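Local atomic coordinates of putative immunoglobulin-blocking virulence protein (Mycoplasma mycoides subsp. capri, PDB entry 7ADK), a protein that probably interferes with host immunoglobulin and so may contribute to the virulence of this mycoplasma. Residues 206-209 with 210-213. Numbering follows the deposited sequence.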
ATOM      1  N   PHE A 206      36.690  30.228   1.527  1.00 77.41           N
ATOM      2  CA  PHE A 206      38.094  29.800   1.579  1.00 77.41           C
ATOM      3  C   PHE A 206      38.454  29.204   2.936  1.00 77.41           C
ATOM      4  O   PHE A 206      39.616  29.210   3.341  1.00 77.41           O
ATOM      5  CB  PHE A 206      39.035  30.931   1.148  1.00 77.41           C
ATOM      6  CG  PHE A 206      38.681  31.553  -0.180  1.00 77.41           C
ATOM      7  CD1 PHE A 206      38.458  30.749  -1.307  1.00 77.41           C
ATOM      8  CD2 PHE A 206      38.498  32.934  -0.281  1.00 77.41           C
ATOM      9  CE1 PHE A 206      38.030  31.311  -2.513  1.00 77.41           C
ATOM     10  CE2 PHE A 206      38.064  33.498  -1.483  1.00 77.41           C
ATOM     11  CZ  PHE A 206      37.821  32.690  -2.598  1.00 77.41           C
ATOM     12  N   ASN A 207      37.452  28.675   3.634  1.00 79.63           N
ATOM     13  CA  ASN A 207      37.606  27.857   4.825  1.00 79.63           C
ATOM     14  C   ASN A 207      36.422  26.882   4.940  1.00 79.63           C
ATOM     15  O   ASN A 207      35.425  27.180   5.592  1.00 79.63           O
ATOM     16  CB  ASN A 207      37.757  28.752   6.050  1.00 79.63           C
ATOM     17  CG  ASN A 207      37.938  27.993   7.328  1.00 79.63           C
ATOM     18  OD1 ASN A 207      38.315  26.898   7.382  1.00 79.63           O
ATOM     19  ND2 ASN A 207      37.692  28.524   8.386  1.00 79.63           N
ATOM     20  N   ASN A 208      36.518  25.739   4.267  1.00 74.63           N
ATOM     21  CA  ASN A 208      35.497  24.696   4.262  1.00 74.63           C
ATOM     22  C   ASN A 208      36.112  23.321   4.014  1.00 74.63           C
ATOM     23  O   ASN A 208      37.232  23.207   3.546  1.00 74.63           O
ATOM     24  CB  ASN A 208      34.373  25.013   3.260  1.00 74.63           C
ATOM     25  CG  ASN A 208      34.795  24.976   1.811  1.00 74.63           C
ATOM     26  OD1 ASN A 208      35.091  23.929   1.261  1.00 74.63           O
ATOM     27  ND2 ASN A 208      34.816  26.103   1.152  1.00 74.63           N
ATOM     28  N   SER A 209      35.376  22.263   4.314  1.00 75.71           N
ATOM     29  CA  SER A 209      35.876  20.890   4.306  1.00 75.71           C
ATOM     30  C   SER A 209      36.501  20.437   2.977  1.00 75.71           C
ATOM     31  O   SER A 209      37.572  19.833   2.996  1.00 75.71           O
ATOM     32  CB  SER A 209      34.753  19.966   4.755  1.00 75.71           C
ATOM     33  OG  SER A 209      35.179  18.644   4.881  1.00 75.71           O
ATOM     34  N   ILE A 210      35.930  20.768   1.810  1.00 76.03           N
ATOM     35  CA  ILE A 210      36.507  20.390   0.503  1.00 76.03           C
ATOM     36  C   ILE A 210      37.729  21.254   0.168  1.00 76.03           C
ATOM     37  O   ILE A 210      38.799  20.731  -0.146  1.00 76.03           O
ATOM     38  CB  ILE A 210      35.418  20.400  -0.600  1.00 76.03           C
ATOM     39  CG1 ILE A 210      34.488  19.168  -0.488  1.00 76.03           C
ATOM     40  CG2 ILE A 210      35.953  20.516  -2.020  1.00 76.03           C
ATOM     41  CD1 ILE A 210      35.102  17.803  -0.790  1.00 76.03           C
ATOM     42  N   PHE A 211      37.618  22.572   0.317  1.00 75.95           N
ATOM     43  CA  PHE A 211      38.715  23.508   0.086  1.00 75.95           C
ATOM     44  C   PHE A 211      39.948  23.213   0.959  1.00 75.95           C
ATOM     45  O   PHE A 211      41.082  23.269   0.487  1.00 75.95           O
ATOM     46  CB  PHE A 211      38.181  24.921   0.322  1.00 75.95           C
ATOM     47  CG  PHE A 211      39.149  26.016  -0.040  1.00 75.95           C
ATOM     48  CD1 PHE A 211      40.079  26.485   0.904  1.00 75.95           C
ATOM     49  CD2 PHE A 211      39.114  26.581  -1.323  1.00 75.95           C
ATOM     50  CE1 PHE A 211      40.973  27.507   0.562  1.00 75.95           C
ATOM     51  CE2 PHE A 211      40.015  27.596  -1.662  1.00 75.95           C
ATOM     52  CZ  PHE A 211      40.947  28.058  -0.724  1.00 75.95           C
ATOM     53  N   ASN A 212      39.741  22.818   2.216  1.00 76.67           N
ATOM     54  CA  ASN A 212      40.806  22.460   3.154  1.00 76.67           C
ATOM     55  C   ASN A 212      41.449  21.096   2.847  1.00 76.67           C
ATOM     56  O   ASN A 212      42.643  20.919   3.079  1.00 76.67           O
ATOM     57  CB  ASN A 212      40.250  22.495   4.584  1.00 76.67           C
ATOM     58  CG  ASN A 212      39.758  23.843   5.044  1.00 76.67           C
ATOM     59  OD1 ASN A 212      39.827  24.835   4.365  1.00 76.67           O
ATOM     60  ND2 ASN A 212      39.288  23.932   6.250  1.00 76.67           N
ATOM     61  N   VAL A 213      40.698  20.140   2.310  1.00 79.20           N
ATOM     62  CA  VAL A 213      41.234  18.855   1.849  1.00 79.20           C
ATOM     63  C   VAL A 213      42.044  19.019   0.562  1.00 79.20           C
ATOM     64  O   VAL A 213      43.070  18.358   0.404  1.00 79.20           O
ATOM     65  CB  VAL A 213      40.099  17.833   1.694  1.00 79.20           C
ATOM     66  CG1 VAL A 213      40.486  16.565   0.939  1.00 79.20           C
ATOM     67  CG2 VAL A 213      39.641  17.392   3.073  1.00 79.20           C
TER
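Asn208 reaches forward over the first turn of helix 209-218, its amide oxygen capping backbone N-H groups that the turn would otherwise leave without acceptors. The stronger bond runs from Phe211 N to Asn208 OD1, 3.0 Å long and nearly straight at 172°, although the donor stands above the carbonyl plane; Ile210 N adds a weak bond to the same oxygen. With CG set between the backbone N and the carbonyl carbon (chi1 67°), the amide swings over this end of the helix. The helical ladder starts immediately, Asn212 N donating to Asn208 O at 2.9 Å.

Beside the cap lies the more closely packed part, where Phe206, like Asn208, is buried. Phe206 lays its CA over one face of the Phe211 ring, 3.9 Å from the centroid, in a CH-pi contact, while the two rings meet obliquely. Tyr249 of helix 247-253 touches both phenylalanines, tying the segment leading into helix 209-218 to that helix, and Phe296 meets the ring of Phe206.

The Asn207-Asn212 side is looser. Their amides lie almost coplanar, yet the bond from Asn212 ND2 to Asn207 OD1 is weak at 3.3 Å, and Asn207 ND2 has a partner in Ser194 O. The other end of the Asn212 amide, OD1, accepts a second weak bond, 3.4 Å from Asn208 N. Farther along, exposed Ser209 and Val213 share a backbone bond from Val213 N to Ser209 O. In the buried Asn208 amide, by contrast, OD1 takes the first helical N-H groups while Gly204 O and Tyr249 OH hold ND2, which fixes the rotation of the capping group.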